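Long-range contacts in MSHA biogenesis protein MshE (Vibrio cholerae, PDB 5HTL), which binds the bacterial second messenger cyclic di-GMP with high affinity through its N-terminal MshEN region and probably serves the assembly of MSHA pili: residues A[107-112]-A[129-134]; A[88-93]-A[112-117]; A[5-10]-A[60-65]. All coordinates share one frame; numbering follows the deposited sequence.

Contact 1. Residues A[107-112]-A[129-134]; sequences SDPADL and FVIAPE. With C2E (9,9'-[(2R,3R,3aS,5S,7aR,9R,10R,10aS,12S,14aR)-3,5,10,12-tetrahydroxy-5,12-dioxidooctahydro-2H,7H-difuro[3,2-d:3',2'-j][1,3,7,9,2,8]tetraoxadiphosphacyclododecine-2,9-diyl]bis(2-amino-1,9-dihydro-6H-purin-6-one)), chain C.
Ser107 and Glu134 mark the closest approach of the two backbones, their CA atoms 5.1 Å apart, where the turn that follows strand 101-106 passes the end of strand 126-131. A loop meets the end of a strand, without strand pairing between the two segments: the CA of Ser107 gives a nearly straight C-H...O contact to Ala132 O at 3.5 Å, and a water bridges the two carbonyls, donating to Ser107 O at 2.7 Å and to Ala132 O. Beyond Ser107 the chain folds into a type I beta turn from Asp108 to Asp111, closed by Asp111 N bonding to Asp108 O. Proline suits the second position of such a turn because its ring already fixes phi near -70°.

That same ring makes the apolar part of the contact. Pro109 CD rests on CD1 and CG1 of Ile131, both at 3.8 Å, the two side chains crossing at about a right angle. With CG1 anti to the backbone N (chi1 -169°) and the chain extended beyond it, Ile131 lays its long branch against the proline ring. The border near Glu134 is polar: a second water lies between Ser107 OG and Glu134 OE1, while that carboxylate meets Arg91 in a salt bridge whose modelled distance is doubtfully short. Asp108 turns from the strand toward cyclic di-GMP and accepts a bond from the guanine amino group, N21 to OD1, at 2.9 Å; the small Ala110 packs its CB near the ribose.

Leu62 of helix 51-62 covers Pro109 and Ala110, Leu55 and Ala59 of that helix pack on Ile131, and Leu137 of helix 134-144 closes over Ser107 and Ala132, while Asp111 caps helix 112-121 through Ala114 N.

Contact 2. Residues A[88-93]-A[112-117]; sequences RRLRAL and LFAQEA
Leu90 reaches across to helix 112-121 with its CD2 methyl, which lies over the small side chains of Ala114 and Ala117. The methyl is 3.8 Å from Ala114 CB and 3.5 Å from Ala117 CB, the latter closer than carbon atoms usually pack, and it also approaches Ala114 O. Leu90 has CG anti to its carbonyl carbon (chi1 -64°); chi2 sets CD1 anti to CA, and the other branch, CD2, is the one that meets the helix. Alanines spaced three residues apart suit this place, since both methyls come up on the same flank and leave the leucine room to approach the backbone.

Around Leu90 the chain leaves helix 84-90 and, past Arg91, enters strand 92-98. A Schellman motif makes the turn: Arg91, with positive phi, is its C-prime residue, Ala92 N bonds back to Ala87 O, and Arg91 N makes a weak bond to Arg88 O. The contact therefore holds the end of one helix against the first turns of another, both belonging to the MshEN domain. Ala114 also touches Met106 of the neighbouring strand 101-106, and Leu118 extends the apolar patch beside Leu90 and Ala92.

Toward the surface, the meeting changes character. Arg89 bends at chi2 (-100°) and brings NH2 to the edge of the Phe113 ring, 3.5 Å from CD2. NH2 lies near the ring plane and CD2 near the guanidinium plane, an edge-to-edge meeting with the planes 44° apart. On the same helix, Gln115 packs on Phe113 of the second subunit.

Contact 3. Residues A[5-10]-A[60-65]; sequences KLRKRL and QQLSLP. With C2E (9,9'-[(2R,3R,3aS,5S,7aR,9R,10R,10aS,12S,14aR)-3,5,10,12-tetrahydroxy-5,12-dioxidooctahydro-2H,7H-difuro[3,2-d:3',2'-j][1,3,7,9,2,8]tetraoxadiphosphacyclododecine-2,9-diyl]bis(2-amino-1,9-dihydro-6H-purin-6-one)), chain C.
Gln61 and Lys8 meet through one nearly straight bond: NE2 of Gln61 donates to Lys8 O at 2.8 Å, the acceptor lying in the plane of the amide. Extended from helix 51-62 with CG anti to its backbone N (chi1 -177°), this buried side chain uses both ends of its amide. NE2 also donates to O2P of cyclic di-GMP, and OE1 accepts from the ribose hydroxyl O2A at 2.7 Å. Glutamine suits the place because it offers donor and acceptor side by side.

Leu10 N joins NE2 on O2P, at 2.7 Å, so two N-H groups grip that phosphate oxygen. Arg7 bends at chi3 and gives NH1 to O2A at 3.0 Å, in the guanidinium plane, while Leu62 CD2 covers one face of that group; NH2 of Arg7 forms a salt bridge to Glu116 of the second subunit. The exposed Arg9 lays its guanidinium face over a guanine of the ligand, CZ 3.2 Å from N1, and pairs through NE with Asp12.

The outer side is looser. A water links Lys8 N to Gln61 O, and the long chain of Lys8 leads away to Glu16.

Neutral amide, backbone N-H and cationic groups together imply recognition of phosphate, ribose and base at once, with the ligand tying the N-terminal segment to helix 51-62.

Contact 1 lies near the centre of the chain and is largely buried, whereas contacts 2 and 3 are only partly so, each with an exposed border. Contacts 1 and 2 belong to the same sheet region: helix 112-121 follows the loop of contact 1 directly, and a probable backbone bond from Ser107 N to Arg91 O joins them. Contact 3 meets contact 1 through Ile131 and the Leu64-Pro65 chain. Both touch cyclic di-GMP, but contact 1 supplies chiefly a carboxylate for a guanine, while contact 3 supplies amide and cationic groups for phosphate, ribose and a guanine face. Contact 2 consists mainly of apolar helix packing, its centre about 18 Å from that of contact 3.

Contact 1. Residues A[107-112]-A[129-134]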
loop_
_atom_site.group_PDB
_atom_site.type_symbol
_atom_site.label_atom_id
_atom_site.label_comp_id
_atom_site.label_asym_id
_atom_site.label_seq_id
_atom_site.Cartn_x
_atom_site.Cartn_y
_atom_site.Cartn_z
ATOM N N SER A 107 13.030 3.648 -1.133
ATOM C CA SER A 107 13.163 5.087 -1.309
ATOM C C SER A 107 12.190 5.550 -2.388
ATOM O O SER A 107 11.693 6.674 -2.351
ATOM C CB SER A 107 14.585 5.442 -1.724
ATOM O OG SER A 107 14.772 5.173 -3.089
ATOM N N ASP A 108 11.905 4.675 -3.346
ATOM C CA ASP A 108 10.966 5.011 -4.413
ATOM C C ASP A 108 9.994 3.871 -4.714
ATOM O O ASP A 108 10.197 3.100 -5.639
ATOM C CB ASP A 108 11.719 5.433 -5.679
ATOM C CG ASP A 108 10.797 5.955 -6.759
ATOM O OD1 ASP A 108 9.587 6.087 -6.495
ATOM O OD2 ASP A 108 11.298 6.231 -7.872
ATOM N N PRO A 109 8.915 3.765 -3.931
ATOM C CA PRO A 109 7.938 2.702 -4.191
ATOM C C PRO A 109 7.144 2.928 -5.488
ATOM O O PRO A 109 6.470 2.009 -5.940
ATOM C CB PRO A 109 7.020 2.754 -2.957
ATOM C CG PRO A 109 7.277 4.076 -2.332
ATOM C CD PRO A 109 8.680 4.447 -2.651
ATOM N N ALA A 110 7.255 4.115 -6.078
ATOM C CA ALA A 110 6.652 4.408 -7.384
ATOM C C ALA A 110 7.505 3.901 -8.549
ATOM O O ALA A 110 7.096 3.981 -9.709
ATOM C CB ALA A 110 6.403 5.901 -7.524
ATOM N N ASP A 111 8.687 3.374 -8.242
ATOM C CA ASP A 111 9.605 2.878 -9.268
ATOM C C ASP A 111 9.197 1.468 -9.686
ATOM O O ASP A 111 9.603 0.472 -9.071
ATOM C CB ASP A 111 11.042 2.901 -8.728
ATOM C CG ASP A 111 12.092 2.498 -9.769
ATOM O OD1 ASP A 111 13.306 2.639 -9.479
ATOM O OD2 ASP A 111 11.735 2.029 -10.870
ATOM N N LEU A 112 8.402 1.390 -10.747
ATOM C CA LEU A 112 7.851 0.115 -11.186
ATOM C C LEU A 112 8.891 -0.779 -11.841
ATOM O O LEU A 112 8.779 -2.002 -11.807
ATOM C CB LEU A 112 6.674 0.352 -12.131
ATOM C CG LEU A 112 5.491 1.080 -11.486
ATOM C CD1 LEU A 112 4.316 1.180 -12.449
ATOM C CD2 LEU A 112 5.081 0.370 -10.204
ATOM N N PHE A 129 4.652 -2.445 1.232
ATOM C CA PHE A 129 5.632 -1.379 0.996
ATOM C C PHE A 129 5.478 -0.209 1.950
ATOM O O PHE A 129 4.366 0.189 2.301
ATOM C CB PHE A 129 5.552 -0.845 -0.440
ATOM C CG PHE A 129 5.917 -1.853 -1.491
ATOM C CD1 PHE A 129 7.212 -2.329 -1.597
ATOM C CD2 PHE A 129 4.961 -2.312 -2.384
ATOM C CE1 PHE A 129 7.550 -3.258 -2.581
ATOM C CE2 PHE A 129 5.288 -3.236 -3.360
ATOM C CZ PHE A 129 6.582 -3.708 -3.456
ATOM N N VAL A 130 6.609 0.348 2.355
ATOM C CA VAL A 130 6.651 1.592 3.102
ATOM C C VAL A 130 7.750 2.449 2.488
ATOM O O VAL A 130 8.633 1.942 1.799
ATOM C CB VAL A 130 6.894 1.362 4.615
ATOM C CG1 VAL A 130 5.838 0.415 5.206
ATOM C CG2 VAL A 130 8.279 0.816 4.875
ATOM N N ILE A 131 7.673 3.751 2.690
ATOM C CA ILE A 131 8.668 4.661 2.138
ATOM C C ILE A 131 9.589 5.201 3.244
ATOM O O ILE A 131 9.150 5.455 4.378
ATOM C CB ILE A 131 7.989 5.803 1.313
ATOM C CG1 ILE A 131 9.023 6.597 0.511
ATOM C CG2 ILE A 131 7.172 6.726 2.199
ATOM C CD1 ILE A 131 8.404 7.573 -0.484
ATOM N N ALA A 132 10.869 5.347 2.921
ATOM C CA ALA A 132 11.817 5.973 3.835
ATOM C C ALA A 132 12.730 6.880 3.025
ATOM O O ALA A 132 12.902 6.671 1.826
ATOM C CB ALA A 132 12.625 4.902 4.564
ATOM N N PRO A 133 13.314 7.903 3.665
ATOM C CA PRO A 133 14.308 8.713 2.951
ATOM C C PRO A 133 15.500 7.889 2.476
ATOM O O PRO A 133 15.944 6.950 3.155
ATOM C CB PRO A 133 14.760 9.722 4.009
ATOM C CG PRO A 133 13.613 9.793 4.969
ATOM C CD PRO A 133 13.034 8.422 5.017
ATOM N N GLU A 134 16.015 8.234 1.299
ATOM C CA GLU A 134 17.122 7.490 0.715
ATOM C C GLU A 134 18.337 7.444 1.632
ATOM O O GLU A 134 18.983 6.402 1.748
ATOM C CB GLU A 134 17.484 8.064 -0.655
ATOM C CG GLU A 134 18.401 7.192 -1.477
ATOM C CD GLU A 134 18.528 7.707 -2.895
ATOM O OE1 GLU A 134 17.559 7.553 -3.669
ATOM O OE2 GLU A 134 19.586 8.279 -3.225
HETATM P P1 C2E C . 1.441 10.215 -11.501
HETATM O O2P C2E C . 1.345 11.194 -10.356
HETATM O O1P C2E C . 0.164 9.426 -11.700
HETATM O "O5'" C2E C . 1.809 11.029 -12.805
HETATM C "C5'" C2E C . 2.131 10.479 -14.052
HETATM C "C4'" C2E C . 2.679 11.433 -15.010
HETATM O "O4'" C2E C . 1.750 12.430 -15.309
HETATM C "C3'" C2E C . 3.883 12.149 -14.463
HETATM O "O3'" C2E C . 5.060 11.487 -14.859
HETATM C "C2'" C2E C . 3.757 13.454 -14.940
HETATM O "O2'" C2E C . 4.498 13.613 -16.170
HETATM C "C1'" C2E C . 2.311 13.701 -15.163
HETATM N N9 C2E C . 1.704 14.315 -14.022
HETATM C C8 C2E C . 1.730 14.189 -12.698
HETATM N N7 C2E C . 0.860 15.085 -12.218
HETATM C C5 C2E C . 0.291 15.765 -13.258
HETATM C C6 C2E C . -0.670 16.781 -13.291
HETATM O O6 C2E C . -1.197 17.269 -12.150
HETATM N N1 C2E C . -1.053 17.277 -14.474
HETATM C C2 C2E C . -0.531 16.790 -15.603
HETATM N N2 C2E C . -0.981 17.362 -16.834
HETATM N N3 C2E C . 0.396 15.807 -15.625
HETATM C C4 C2E C . 0.834 15.269 -14.464
HETATM P P11 C2E C . 6.314 11.384 -13.881
HETATM O O21 C2E C . 7.506 10.804 -14.624
HETATM O O11 C2E C . 6.659 12.778 -13.445
HETATM O O5A C2E C . 5.963 10.601 -12.577
HETATM C C5A C2E C . 5.585 9.234 -12.603
HETATM C C4A C2E C . 4.966 8.728 -11.405
HETATM O O4A C2E C . 5.946 8.690 -10.311
HETATM C C3A C2E C . 3.882 9.598 -10.900
HETATM O O3A C2E C . 2.586 9.154 -11.250
HETATM C C2A C2E C . 4.044 9.631 -9.433
HETATM O O2A C2E C . 3.358 8.642 -8.777
HETATM C C1A C2E C . 5.495 9.417 -9.192
HETATM N N91 C2E C . 6.362 10.584 -9.096
HETATM C C81 C2E C . 6.214 11.800 -9.659
HETATM N N71 C2E C . 7.270 12.572 -9.346
HETATM C C51 C2E C . 8.113 11.840 -8.579
HETATM C C61 C2E C . 9.349 12.063 -7.962
HETATM O O61 C2E C . 10.011 13.275 -8.063
HETATM N N11 C2E C . 9.913 11.085 -7.255
HETATM C C21 C2E C . 9.324 9.900 -7.132
HETATM N N21 C2E C . 10.001 8.938 -6.359
HETATM N N31 C2E C . 8.146 9.627 -7.707
HETATM C C41 C2E C . 7.534 10.587 -8.433
HETATM O O HOH W 1 12.280 8.397 -0.391
HETATM O O HOH W 2 14.353 8.057 -4.215
#

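Contact 2. Residues A[88-93]-A[112-117]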
loop_
_atom_site.group_PDB
_atom_site.type_symbol
_atom_site.label_atom_id
_atom_site.label_comp_id
_atom_site.label_asym_id
_atom_site.label_seq_id
_atom_site.Cartn_x
_atom_site.Cartn_y
_atom_site.Cartn_z
ATOM N N ARG A 88 20.865 -2.709 -2.511
ATOM C CA ARG A 88 21.478 -1.441 -2.888
ATOM C C ARG A 88 21.049 -0.976 -4.277
ATOM O O ARG A 88 20.715 0.193 -4.447
ATOM C CB ARG A 88 23.002 -1.514 -2.759
ATOM C CG ARG A 88 23.453 -1.640 -1.298
ATOM C CD ARG A 88 24.984 -1.648 -1.189
ATOM N NE ARG A 88 25.460 -1.736 0.193
ATOM C CZ ARG A 88 25.616 -0.696 1.013
ATOM N NH1 ARG A 88 25.299 0.536 0.625
ATOM N NH2 ARG A 88 26.072 -0.883 2.242
ATOM N N ARG A 89 21.014 -1.879 -5.252
ATOM C CA ARG A 89 20.591 -1.512 -6.613
ATOM C C ARG A 89 19.173 -0.968 -6.643
ATOM O O ARG A 89 18.891 0.030 -7.318
ATOM C CB ARG A 89 20.674 -2.706 -7.572
ATOM C CG ARG A 89 20.210 -2.373 -9.007
ATOM C CD ARG A 89 18.783 -2.853 -9.244
ATOM N NE ARG A 89 18.125 -2.350 -10.455
ATOM C CZ ARG A 89 17.345 -1.270 -10.505
ATOM N NH1 ARG A 89 17.132 -0.538 -9.419
ATOM N NH2 ARG A 89 16.778 -0.913 -11.650
ATOM N N LEU A 90 18.283 -1.625 -5.896
ATOM C CA LEU A 90 16.855 -1.356 -5.941
ATOM C C LEU A 90 16.426 -0.330 -4.905
ATOM O O LEU A 90 15.256 0.080 -4.881
ATOM C CB LEU A 90 16.093 -2.665 -5.704
ATOM C CG LEU A 90 16.307 -3.727 -6.782
ATOM C CD1 LEU A 90 15.722 -5.065 -6.357
ATOM C CD2 LEU A 90 15.663 -3.252 -8.072
ATOM N N ARG A 91 17.360 0.087 -4.055
ATOM C CA ARG A 91 17.074 0.960 -2.911
ATOM C C ARG A 91 15.879 0.430 -2.114
ATOM O O ARG A 91 14.886 1.132 -1.889
ATOM C CB ARG A 91 16.908 2.419 -3.348
ATOM C CG ARG A 91 18.174 2.977 -4.027
ATOM C CD ARG A 91 17.945 4.386 -4.562
ATOM N NE ARG A 91 16.974 4.381 -5.648
ATOM C CZ ARG A 91 16.401 5.472 -6.149
ATOM N NH1 ARG A 91 16.721 6.668 -5.676
ATOM N NH2 ARG A 91 15.517 5.363 -7.128
ATOM N N ALA A 92 16.008 -0.818 -1.678
ATOM C CA ALA A 92 14.943 -1.551 -0.990
ATOM C C ALA A 92 15.554 -2.342 0.144
ATOM O O ALA A 92 16.610 -2.941 -0.021
ATOM C CB ALA A 92 14.251 -2.488 -1.960
ATOM N N LEU A 93 14.898 -2.337 1.296
ATOM C CA LEU A 93 15.359 -3.077 2.469
ATOM C C LEU A 93 14.218 -3.889 3.051
ATOM O O LEU A 93 13.163 -3.345 3.369
ATOM C CB LEU A 93 15.864 -2.103 3.537
ATOM C CG LEU A 93 16.426 -2.693 4.838
ATOM C CD1 LEU A 93 17.750 -3.366 4.535
ATOM C CD2 LEU A 93 16.629 -1.627 5.908
ATOM N N LEU A 112 8.402 1.390 -10.747
ATOM C CA LEU A 112 7.851 0.115 -11.186
ATOM C C LEU A 112 8.891 -0.779 -11.841
ATOM O O LEU A 112 8.779 -2.002 -11.807
ATOM C CB LEU A 112 6.674 0.352 -12.131
ATOM C CG LEU A 112 5.491 1.080 -11.486
ATOM C CD1 LEU A 112 4.316 1.180 -12.449
ATOM C CD2 LEU A 112 5.081 0.370 -10.204
ATOM N N PHE A 113 9.906 -0.167 -12.437
ATOM C CA PHE A 113 11.035 -0.914 -12.973
ATOM C C PHE A 113 11.732 -1.650 -11.819
ATOM O O PHE A 113 12.003 -2.848 -11.909
ATOM C CB PHE A 113 11.993 0.047 -13.682
ATOM C CG PHE A 113 13.009 -0.634 -14.552
ATOM C CD1 PHE A 113 12.631 -1.229 -15.747
ATOM C CD2 PHE A 113 14.341 -0.659 -14.185
ATOM C CE1 PHE A 113 13.563 -1.849 -16.552
ATOM C CE2 PHE A 113 15.283 -1.286 -14.990
ATOM C CZ PHE A 113 14.887 -1.872 -16.174
ATOM N N ALA A 114 11.989 -0.937 -10.722
ATOM C CA ALA A 114 12.571 -1.566 -9.530
ATOM C C ALA A 114 11.630 -2.590 -8.892
ATOM O O ALA A 114 12.067 -3.627 -8.416
ATOM C CB ALA A 114 13.005 -0.509 -8.506
ATOM N N GLN A 115 10.333 -2.301 -8.881
ATOM C CA GLN A 115 9.351 -3.214 -8.307
ATOM C C GLN A 115 9.343 -4.549 -9.027
ATOM O O GLN A 115 9.269 -5.605 -8.394
ATOM C CB GLN A 115 7.964 -2.594 -8.416
ATOM C CG GLN A 115 6.866 -3.321 -7.672
ATOM C CD GLN A 115 5.605 -2.489 -7.574
ATOM O OE1 GLN A 115 4.723 -2.574 -8.428
ATOM N NE2 GLN A 115 5.524 -1.657 -6.544
ATOM N N GLU A 116 9.405 -4.495 -10.354
ATOM C CA GLU A 116 9.433 -5.707 -11.162
ATOM C C GLU A 116 10.655 -6.538 -10.800
ATOM O O GLU A 116 10.581 -7.757 -10.663
ATOM C CB GLU A 116 9.453 -5.354 -12.648
ATOM C CG GLU A 116 9.234 -6.551 -13.576
ATOM C CD GLU A 116 7.763 -6.861 -13.794
ATOM O OE1 GLU A 116 7.442 -7.572 -14.769
ATOM O OE2 GLU A 116 6.926 -6.391 -12.995
ATOM N N ALA A 117 11.787 -5.862 -10.644
ATOM C CA ALA A 117 13.023 -6.504 -10.240
ATOM C C ALA A 117 12.901 -7.165 -8.876
ATOM O O ALA A 117 13.299 -8.316 -8.684
ATOM C CB ALA A 117 14.143 -5.492 -10.231
#

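Contact 3. Residues A[5-10]-A[60-65]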
loop_
_atom_site.group_PDB
_atom_site.type_symbol
_atom_site.label_atom_id
_atom_site.label_comp_id
_atom_site.label_asym_id
_atom_site.label_seq_id
_atom_site.Cartn_x
_atom_site.Cartn_y
_atom_site.Cartn_z
ATOM N N LYS A 5 -5.851 2.853 -13.149
ATOM C CA LYS A 5 -5.004 2.036 -12.285
ATOM C C LYS A 5 -5.395 1.921 -10.786
ATOM O O LYS A 5 -5.662 0.807 -10.337
ATOM C CB LYS A 5 -3.521 2.375 -12.489
ATOM C CG LYS A 5 -2.837 1.495 -13.530
ATOM C CD LYS A 5 -2.360 2.303 -14.723
ATOM C CE LYS A 5 -3.248 2.086 -15.935
ATOM N NZ LYS A 5 -3.297 3.309 -16.785
ATOM N N LEU A 6 -5.463 3.002 -9.997
ATOM C CA LEU A 6 -5.267 4.410 -10.367
ATOM C C LEU A 6 -5.060 5.291 -9.135
ATOM O O LEU A 6 -5.941 5.436 -8.291
ATOM C CB LEU A 6 -6.458 4.965 -11.146
ATOM C CG LEU A 6 -7.766 4.191 -11.043
ATOM C CD1 LEU A 6 -8.304 4.246 -9.628
ATOM C CD2 LEU A 6 -8.715 4.762 -12.049
ATOM N N ARG A 7 -3.892 5.898 -9.048
ATOM C CA ARG A 7 -3.628 6.884 -8.021
ATOM C C ARG A 7 -4.125 8.232 -8.521
ATOM O O ARG A 7 -4.365 8.404 -9.721
ATOM C CB ARG A 7 -2.123 6.958 -7.815
ATOM C CG ARG A 7 -1.415 7.406 -9.080
ATOM C CD ARG A 7 0.064 7.102 -9.054
ATOM N NE ARG A 7 0.287 5.674 -9.228
ATOM C CZ ARG A 7 1.473 5.125 -9.452
ATOM N NH1 ARG A 7 2.553 5.893 -9.534
ATOM N NH2 ARG A 7 1.574 3.809 -9.608
ATOM N N LYS A 8 -4.282 9.181 -7.609
ATOM C CA LYS A 8 -4.522 10.554 -8.013
ATOM C C LYS A 8 -3.174 11.083 -8.487
ATOM O O LYS A 8 -2.164 10.865 -7.826
ATOM C CB LYS A 8 -5.025 11.369 -6.829
ATOM C CG LYS A 8 -5.297 12.814 -7.165
ATOM C CD LYS A 8 -5.660 13.596 -5.926
ATOM C CE LYS A 8 -5.999 15.010 -6.305
ATOM N NZ LYS A 8 -7.182 15.047 -7.213
ATOM N N ARG A 9 -3.122 11.765 -9.626
ATOM C CA ARG A 9 -1.811 12.201 -10.098
ATOM C C ARG A 9 -1.208 13.262 -9.182
ATOM O O ARG A 9 -1.924 14.028 -8.522
ATOM C CB ARG A 9 -1.817 12.607 -11.572
ATOM C CG ARG A 9 -2.694 13.764 -11.899
ATOM C CD ARG A 9 -2.782 13.942 -13.403
ATOM N NE ARG A 9 -3.532 15.142 -13.719
ATOM C CZ ARG A 9 -3.765 15.570 -14.952
ATOM N NH1 ARG A 9 -3.306 14.889 -15.994
ATOM N NH2 ARG A 9 -4.459 16.675 -15.135
ATOM N N LEU A 10 0.117 13.287 -9.131
ATOM C CA LEU A 10 0.829 14.013 -8.090
ATOM C C LEU A 10 0.621 15.517 -8.142
ATOM O O LEU A 10 0.435 16.135 -7.101
ATOM C CB LEU A 10 2.324 13.666 -8.119
ATOM C CG LEU A 10 3.146 14.279 -6.989
ATOM C CD1 LEU A 10 2.690 13.733 -5.647
ATOM C CD2 LEU A 10 4.621 14.007 -7.223
ATOM N N GLN A 60 1.164 9.666 0.649
ATOM C CA GLN A 60 -0.282 9.836 0.572
ATOM C C GLN A 60 -0.837 9.321 -0.764
ATOM O O GLN A 60 -1.827 8.588 -0.798
ATOM C CB GLN A 60 -0.650 11.307 0.779
ATOM C CG GLN A 60 -2.137 11.581 0.693
ATOM C CD GLN A 60 -2.497 12.988 1.131
ATOM O OE1 GLN A 60 -1.673 13.702 1.701
ATOM N NE2 GLN A 60 -3.738 13.389 0.877
ATOM N N GLN A 61 -0.193 9.707 -1.859
ATOM C CA GLN A 61 -0.608 9.260 -3.188
ATOM C C GLN A 61 -0.690 7.743 -3.322
ATOM O O GLN A 61 -1.639 7.199 -3.904
ATOM C CB GLN A 61 0.357 9.797 -4.241
ATOM C CG GLN A 61 -0.059 9.420 -5.652
ATOM C CD GLN A 61 0.995 9.714 -6.692
ATOM O OE1 GLN A 61 2.172 9.388 -6.513
ATOM N NE2 GLN A 61 0.577 10.328 -7.799
ATOM N N LEU A 62 0.329 7.056 -2.806
ATOM C CA LEU A 62 0.441 5.611 -2.933
ATOM C C LEU A 62 -0.223 4.829 -1.799
ATOM O O LEU A 62 -0.167 3.595 -1.781
ATOM C CB LEU A 62 1.915 5.232 -3.042
ATOM C CG LEU A 62 2.651 5.910 -4.203
ATOM C CD1 LEU A 62 4.138 5.531 -4.172
ATOM C CD2 LEU A 62 1.984 5.540 -5.538
ATOM N N SER A 63 -0.829 5.568 -0.870
ATOM C CA SER A 63 -1.523 4.998 0.294
ATOM C C SER A 63 -0.618 4.080 1.115
ATOM O O SER A 63 -0.917 2.906 1.332
ATOM C CB SER A 63 -2.789 4.256 -0.134
ATOM O OG SER A 63 -3.669 4.118 0.957
ATOM N N LEU A 64 0.522 4.615 1.533
ATOM C CA LEU A 64 1.453 3.842 2.339
ATOM C C LEU A 64 2.063 4.753 3.379
ATOM O O LEU A 64 1.977 5.975 3.265
ATOM C CB LEU A 64 2.498 3.140 1.473
ATOM C CG LEU A 64 3.289 3.965 0.474
ATOM C CD1 LEU A 64 4.393 4.783 1.151
ATOM C CD2 LEU A 64 3.871 3.078 -0.646
ATOM N N PRO A 65 2.659 4.168 4.418
ATOM C CA PRO A 65 3.232 5.041 5.437
ATOM C C PRO A 65 4.684 5.423 5.182
ATOM O O PRO A 65 5.446 4.663 4.570
ATOM C CB PRO A 65 3.164 4.187 6.704
ATOM C CG PRO A 65 3.212 2.806 6.230
ATOM C CD PRO A 65 2.593 2.766 4.858
HETATM P P1 C2E C . 1.441 10.215 -11.501
HETATM O O2P C2E C . 1.345 11.194 -10.356
HETATM O O1P C2E C . 0.164 9.426 -11.700
HETATM O "O5'" C2E C . 1.809 11.029 -12.805
HETATM C "C5'" C2E C . 2.131 10.479 -14.052
HETATM C "C4'" C2E C . 2.679 11.433 -15.010
HETATM O "O4'" C2E C . 1.750 12.430 -15.309
HETATM C "C3'" C2E C . 3.883 12.149 -14.463
HETATM O "O3'" C2E C . 5.060 11.487 -14.859
HETATM C "C2'" C2E C . 3.757 13.454 -14.940
HETATM O "O2'" C2E C . 4.498 13.613 -16.170
HETATM C "C1'" C2E C . 2.311 13.701 -15.163
HETATM N N9 C2E C . 1.704 14.315 -14.022
HETATM C C8 C2E C . 1.730 14.189 -12.698
HETATM N N7 C2E C . 0.860 15.085 -12.218
HETATM C C5 C2E C . 0.291 15.765 -13.258
HETATM C C6 C2E C . -0.670 16.781 -13.291
HETATM O O6 C2E C . -1.197 17.269 -12.150
HETATM N N1 C2E C . -1.053 17.277 -14.474
HETATM C C2 C2E C . -0.531 16.790 -15.603
HETATM N N2 C2E C . -0.981 17.362 -16.834
HETATM N N3 C2E C . 0.396 15.807 -15.625
HETATM C C4 C2E C . 0.834 15.269 -14.464
HETATM P P11 C2E C . 6.314 11.384 -13.881
HETATM O O21 C2E C . 7.506 10.804 -14.624
HETATM O O11 C2E C . 6.659 12.778 -13.445
HETATM O O5A C2E C . 5.963 10.601 -12.577
HETATM C C5A C2E C . 5.585 9.234 -12.603
HETATM C C4A C2E C . 4.966 8.728 -11.405
HETATM O O4A C2E C . 5.946 8.690 -10.311
HETATM C C3A C2E C . 3.882 9.598 -10.900
HETATM O O3A C2E C . 2.586 9.154 -11.250
HETATM C C2A C2E C . 4.044 9.631 -9.433
HETATM O O2A C2E C . 3.358 8.642 -8.777
HETATM C C1A C2E C . 5.495 9.417 -9.192
HETATM N N91 C2E C . 6.362 10.584 -9.096
HETATM C C81 C2E C . 6.214 11.800 -9.659
HETATM N N71 C2E C . 7.270 12.572 -9.346
HETATM C C51 C2E C . 8.113 11.840 -8.579
HETATM C C61 C2E C . 9.349 12.063 -7.962
HETATM O O61 C2E C . 10.011 13.275 -8.063
HETATM N N11 C2E C . 9.913 11.085 -7.255
HETATM C C21 C2E C . 9.324 9.900 -7.132
HETATM N N21 C2E C . 10.001 8.938 -6.359
HETATM N N31 C2E C . 8.146 9.627 -7.707
HETATM C C41 C2E C . 7.534 10.587 -8.433
HETATM O O HOH W 3 -3.888 8.629 -4.823
#